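Local coordinates for protein catalase (Pseudomonas syringae, PDB 1M7S) that breaks down hydrogen peroxide into water and oxygen with the help of heme, protecting the cell from peroxide damage, at residues His194-Tyr207 and Gly316-Arg328. Residues are numbered along the deposited sequence; the frame is centred on the assembly and turned at random.
With HEM (protoporphyrin IX containing Fe), chain E.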
# COMPACT_ATOMS: atom_id res chain seq x y z
N HIS A 194 -15.90 7.40 -28.35
CA HIS A 194 -14.86 7.65 -29.33
C HIS A 194 -14.98 6.76 -30.56
O HIS A 194 -15.51 5.66 -30.45
CB HIS A 194 -13.50 7.20 -28.73
CG HIS A 194 -13.30 7.60 -27.31
ND1 HIS A 194 -13.15 8.93 -26.99
CD2 HIS A 194 -13.27 6.89 -26.15
CE1 HIS A 194 -13.01 9.03 -25.67
NE2 HIS A 194 -13.07 7.83 -25.15
N ALA A 195 -14.34 7.19 -31.64
CA ALA A 195 -14.11 6.31 -32.77
C ALA A 195 -12.89 5.46 -32.32
O ALA A 195 -11.94 5.98 -31.72
CB ALA A 195 -13.61 7.12 -33.97
N TYR A 196 -12.97 4.15 -32.55
CA TYR A 196 -11.91 3.22 -32.32
C TYR A 196 -11.37 2.87 -33.75
O TYR A 196 -12.09 3.13 -34.70
CB TYR A 196 -12.36 1.91 -31.67
CG TYR A 196 -12.50 2.12 -30.17
CD1 TYR A 196 -13.60 2.78 -29.67
CD2 TYR A 196 -11.52 1.68 -29.28
CE1 TYR A 196 -13.74 3.02 -28.30
CE2 TYR A 196 -11.66 1.88 -27.90
CZ TYR A 196 -12.76 2.57 -27.44
OH TYR A 196 -12.94 2.82 -26.09
N LYS A 197 -10.16 2.39 -33.78
CA LYS A 197 -9.57 2.08 -35.09
C LYS A 197 -9.57 0.56 -35.21
O LYS A 197 -8.92 -0.13 -34.41
CB LYS A 197 -8.18 2.70 -35.15
CG LYS A 197 -7.22 2.39 -36.24
CD LYS A 197 -5.76 2.79 -36.00
CE LYS A 197 -5.56 4.24 -35.59
NZ LYS A 197 -4.11 4.61 -35.81
N LEU A 198 -10.29 0.05 -36.20
CA LEU A 198 -10.30 -1.38 -36.47
C LEU A 198 -9.27 -1.67 -37.59
O LEU A 198 -9.29 -0.93 -38.58
CB LEU A 198 -11.68 -1.90 -36.88
CG LEU A 198 -12.75 -1.77 -35.77
CD1 LEU A 198 -14.05 -2.50 -36.11
CD2 LEU A 198 -12.23 -2.28 -34.45
N VAL A 199 -8.51 -2.71 -37.40
CA VAL A 199 -7.47 -3.04 -38.39
C VAL A 199 -7.71 -4.46 -38.90
O VAL A 199 -8.08 -5.38 -38.16
CB VAL A 199 -6.07 -2.61 -37.97
CG1 VAL A 199 -5.93 -2.06 -36.55
CG2 VAL A 199 -4.96 -3.57 -38.35
N ASN A 200 -7.64 -4.55 -40.24
CA ASN A 200 -7.95 -5.84 -40.87
C ASN A 200 -6.68 -6.62 -41.14
O ASN A 200 -5.58 -6.13 -40.92
CB ASN A 200 -8.83 -5.60 -42.08
CG ASN A 200 -8.17 -4.97 -43.29
OD1 ASN A 200 -6.94 -4.92 -43.41
ND2 ASN A 200 -8.95 -4.46 -44.23
N ALA A 201 -6.85 -7.84 -41.69
CA ALA A 201 -5.65 -8.66 -41.94
C ALA A 201 -4.71 -8.06 -42.97
O ALA A 201 -3.49 -8.36 -42.87
CB ALA A 201 -6.05 -10.09 -42.27
N LYS A 202 -5.11 -7.12 -43.84
CA LYS A 202 -4.16 -6.47 -44.73
C LYS A 202 -3.48 -5.26 -44.11
O LYS A 202 -2.62 -4.61 -44.71
CB LYS A 202 -4.89 -6.06 -46.03
CG LYS A 202 -5.52 -7.31 -46.64
CD LYS A 202 -5.77 -7.21 -48.12
CE LYS A 202 -7.26 -7.19 -48.45
NZ LYS A 202 -7.96 -6.23 -47.55
N GLY A 203 -3.85 -4.87 -42.89
CA GLY A 203 -3.23 -3.74 -42.20
C GLY A 203 -3.98 -2.44 -42.46
O GLY A 203 -3.53 -1.36 -42.05
N GLU A 204 -5.07 -2.52 -43.18
CA GLU A 204 -5.87 -1.35 -43.51
C GLU A 204 -6.74 -0.96 -42.31
O GLU A 204 -7.14 -1.85 -41.60
CB GLU A 204 -6.80 -1.59 -44.69
CG GLU A 204 -5.97 -1.99 -45.91
CD GLU A 204 -6.85 -2.64 -46.96
OE1 GLU A 204 -6.37 -2.78 -48.12
OE2 GLU A 204 -7.99 -3.02 -46.64
N VAL A 205 -6.98 0.33 -42.19
CA VAL A 205 -7.69 0.83 -40.99
C VAL A 205 -9.02 1.44 -41.32
O VAL A 205 -9.24 2.06 -42.36
CB VAL A 205 -6.65 1.87 -40.49
CG1 VAL A 205 -7.25 3.04 -39.78
CG2 VAL A 205 -5.60 1.14 -39.62
N HIS A 206 -10.00 1.37 -40.41
CA HIS A 206 -11.27 2.02 -40.51
C HIS A 206 -11.57 2.64 -39.10
O HIS A 206 -11.10 2.04 -38.15
CB HIS A 206 -12.47 1.17 -40.86
CG HIS A 206 -12.50 0.70 -42.28
ND1 HIS A 206 -11.64 -0.32 -42.69
CD2 HIS A 206 -13.25 1.05 -43.34
CE1 HIS A 206 -11.85 -0.57 -43.98
NE2 HIS A 206 -12.82 0.23 -44.39
N TYR A 207 -12.23 3.79 -39.09
CA TYR A 207 -12.59 4.38 -37.79
C TYR A 207 -14.03 3.97 -37.50
O TYR A 207 -14.94 4.16 -38.32
CB TYR A 207 -12.42 5.91 -37.85
CG TYR A 207 -10.96 6.30 -37.85
CD1 TYR A 207 -10.28 6.61 -39.04
CD2 TYR A 207 -10.23 6.33 -36.67
CE1 TYR A 207 -8.95 6.95 -39.02
CE2 TYR A 207 -8.89 6.68 -36.65
CZ TYR A 207 -8.24 6.97 -37.84
OH TYR A 207 -6.90 7.31 -37.86
N GLY A 316 -6.34 -6.21 -34.06
CA GLY A 316 -7.53 -5.89 -34.84
C GLY A 316 -8.29 -4.69 -34.27
O GLY A 316 -9.24 -4.21 -34.87
N ILE A 317 -7.92 -4.27 -33.05
CA ILE A 317 -8.67 -3.17 -32.42
C ILE A 317 -7.63 -2.26 -31.79
O ILE A 317 -6.76 -2.75 -31.05
CB ILE A 317 -9.63 -3.63 -31.31
CG1 ILE A 317 -10.57 -4.73 -31.76
CG2 ILE A 317 -10.39 -2.39 -30.82
CD1 ILE A 317 -11.62 -5.30 -30.83
N GLU A 318 -7.66 -0.99 -32.12
CA GLU A 318 -6.65 -0.07 -31.56
C GLU A 318 -7.41 1.24 -31.23
O GLU A 318 -8.46 1.55 -31.77
CB GLU A 318 -5.57 0.24 -32.60
CG GLU A 318 -4.66 -0.86 -33.10
CD GLU A 318 -3.57 -0.53 -34.09
OE1 GLU A 318 -3.29 0.66 -34.43
OE2 GLU A 318 -2.89 -1.47 -34.60
N PRO A 319 -6.78 2.07 -30.42
CA PRO A 319 -7.24 3.42 -30.15
C PRO A 319 -7.06 4.34 -31.37
O PRO A 319 -6.13 4.17 -32.17
CB PRO A 319 -6.37 3.95 -29.00
CG PRO A 319 -5.15 3.10 -29.12
CD PRO A 319 -5.45 1.79 -29.83
N SER A 320 -8.03 5.24 -31.55
CA SER A 320 -7.90 6.25 -32.61
C SER A 320 -7.13 7.41 -31.98
O SER A 320 -6.77 7.34 -30.79
CB SER A 320 -9.30 6.72 -33.03
OG SER A 320 -9.80 7.47 -31.90
N GLU A 321 -6.92 8.50 -32.71
CA GLU A 321 -6.21 9.67 -32.24
C GLU A 321 -7.09 10.67 -31.53
O GLU A 321 -6.64 11.79 -31.23
CB GLU A 321 -5.47 10.36 -33.44
CG GLU A 321 -4.38 9.42 -34.03
CD GLU A 321 -4.99 8.26 -34.81
OE1 GLU A 321 -6.05 8.33 -35.50
OE2 GLU A 321 -4.44 7.12 -34.73
N ASP A 322 -8.31 10.28 -31.13
CA ASP A 322 -9.19 11.12 -30.33
C ASP A 322 -8.37 11.44 -29.08
O ASP A 322 -7.92 10.52 -28.37
CB ASP A 322 -10.44 10.32 -29.99
CG ASP A 322 -11.40 10.86 -28.97
OD1 ASP A 322 -10.96 11.51 -27.99
OD2 ASP A 322 -12.63 10.64 -29.14
N ARG A 323 -8.17 12.72 -28.81
CA ARG A 323 -7.33 13.09 -27.70
C ARG A 323 -7.82 12.79 -26.29
O ARG A 323 -6.97 12.71 -25.39
CB ARG A 323 -7.06 14.62 -27.79
CG ARG A 323 -6.19 14.83 -29.02
CD ARG A 323 -5.90 16.33 -29.15
NE ARG A 323 -5.34 16.63 -30.48
CZ ARG A 323 -5.11 17.91 -30.86
NH1 ARG A 323 -5.35 18.92 -30.07
NH2 ARG A 323 -4.56 18.09 -32.05
N LEU A 324 -9.09 12.55 -26.10
CA LEU A 324 -9.62 12.14 -24.82
C LEU A 324 -9.31 10.65 -24.64
O LEU A 324 -8.89 10.18 -23.56
CB LEU A 324 -11.15 12.37 -24.86
CG LEU A 324 -11.82 12.30 -23.49
CD1 LEU A 324 -11.30 13.41 -22.59
CD2 LEU A 324 -13.33 12.37 -23.68
N LEU A 325 -9.52 9.90 -25.75
CA LEU A 325 -9.25 8.46 -25.68
C LEU A 325 -7.80 8.13 -25.38
O LEU A 325 -7.49 7.18 -24.62
CB LEU A 325 -9.59 7.73 -26.98
CG LEU A 325 -9.32 6.21 -27.03
CD1 LEU A 325 -9.94 5.39 -25.90
CD2 LEU A 325 -9.83 5.71 -28.40
N GLN A 326 -6.87 8.83 -26.03
CA GLN A 326 -5.45 8.66 -25.83
C GLN A 326 -5.10 8.68 -24.34
O GLN A 326 -4.35 7.83 -23.84
CB GLN A 326 -4.68 9.74 -26.60
CG GLN A 326 -4.81 9.61 -28.15
CD GLN A 326 -3.76 8.60 -28.60
OE1 GLN A 326 -2.61 8.69 -28.23
NE2 GLN A 326 -4.14 7.60 -29.42
N GLY A 327 -5.60 9.67 -23.61
CA GLY A 327 -5.39 9.69 -22.14
C GLY A 327 -5.96 8.49 -21.42
O GLY A 327 -5.36 8.00 -20.42
N ARG A 328 -7.09 7.97 -21.89
CA ARG A 328 -7.77 6.83 -21.25
C ARG A 328 -6.95 5.56 -21.45
O ARG A 328 -6.93 4.72 -20.55
CB ARG A 328 -9.17 6.64 -21.80
CG ARG A 328 -10.09 7.84 -21.60
CD ARG A 328 -11.48 7.51 -22.22
NE ARG A 328 -12.12 6.52 -21.35
CZ ARG A 328 -13.05 5.68 -21.85
NH1 ARG A 328 -13.36 5.78 -23.15
NH2 ARG A 328 -13.64 4.83 -21.06
CHA HEM E . -13.80 4.73 -14.88
CHB HEM E . -16.28 5.73 -18.91
CHC HEM E . -13.38 9.50 -19.75
CHD HEM E . -10.35 7.91 -16.29
C1A HEM E . -14.72 4.69 -15.90
C2A HEM E . -15.84 3.72 -15.98
C3A HEM E . -16.52 4.00 -17.10
C4A HEM E . -15.88 5.14 -17.72
CMA HEM E . -17.74 3.28 -17.68
CAA HEM E . -16.05 2.63 -14.93
CBA HEM E . -15.54 1.21 -15.36
CGA HEM E . -16.00 0.18 -14.29
O1A HEM E . -15.04 -0.31 -13.63
O2A HEM E . -17.23 -0.02 -14.31
C1B HEM E . -15.70 6.81 -19.51
C2B HEM E . -16.08 7.38 -20.80
C3B HEM E . -15.28 8.44 -21.03
C4B HEM E . -14.38 8.55 -19.91
CMB HEM E . -17.21 6.82 -21.67
CAB HEM E . -15.23 9.43 -22.19
CBB HEM E . -15.63 9.15 -23.41
C1C HEM E . -12.27 9.32 -18.96
C2C HEM E . -11.01 10.02 -19.12
C3C HEM E . -10.17 9.56 -18.19
C4C HEM E . -10.90 8.60 -17.38
CMC HEM E . -10.68 11.05 -20.23
CAC HEM E . -8.70 9.93 -17.90
CBC HEM E . -7.79 10.17 -18.85
C1D HEM E . -11.08 6.96 -15.57
C2D HEM E . -10.59 6.28 -14.38
C3D HEM E . -11.52 5.41 -13.99
C4D HEM E . -12.63 5.51 -14.92
CMD HEM E . -9.22 6.61 -13.76
CAD HEM E . -11.49 4.44 -12.78
CBD HEM E . -11.02 3.02 -13.27
CGD HEM E . -10.75 2.04 -12.15
O1D HEM E . -10.84 0.80 -12.46
O2D HEM E . -10.43 2.40 -10.99
NA HEM E . -14.83 5.56 -16.95
NB HEM E . -14.64 7.53 -18.99
NC HEM E . -12.19 8.48 -17.87
ND HEM E . -12.31 6.42 -15.90
FE HEM E . -13.45 6.96 -17.46
O HOH W 1 -13.80 10.09 -31.40
O HOH W 2 -14.89 3.87 -24.95
O HOH W 3 -3.75 3.10 -33.20
O HOH W 4 -15.02 8.76 -16.67
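The imidazole of His194 is covered on one face by Leu325, whose CB sits over the ring centre, 3.7 Å from the centroid, in a CH-pi contact. Both ring nitrogens are engaged close to the ring plane. His194 ND1 donates to Asp322 OD2 (2.8 Å). His194 NE2 accepts from Arg328 NH1 (2.9 Å). The bonds at ND1 and NE2, with Leu325 over the face, fix the rotation of the imidazole. Asp322 OD2 is met from above its carboxylate, which stands 84° to the ring, while OD1 of the same group caps helix 323-339 by accepting from Leu324 N and Leu325 N. A bend at chi3 (71°) lays the Arg328 guanidinium face over the heme, where NH2 also bonds Tyr332, by similarity the axial iron ligand. Next along the chain, Ser320 OG donates to Ala195 O (2.6 Å), and strands 196-199 and 317-319 pair antiparallel through Lys197 and Glu318. The Glu321 carboxylate is shared: Glu321 OE2 receives Lys197 NZ on its syn lone pair in a salt bridge (2.8 Å). Glu321 OE1 accepts from Tyr207 OH (2.7 Å). The Arg328-His194-Asp322 hydrogen-bonded chain, linking the residues leading into strand 196-199 to the tyrosine-bearing helix, is characteristic of the proximal heme pocket of catalases.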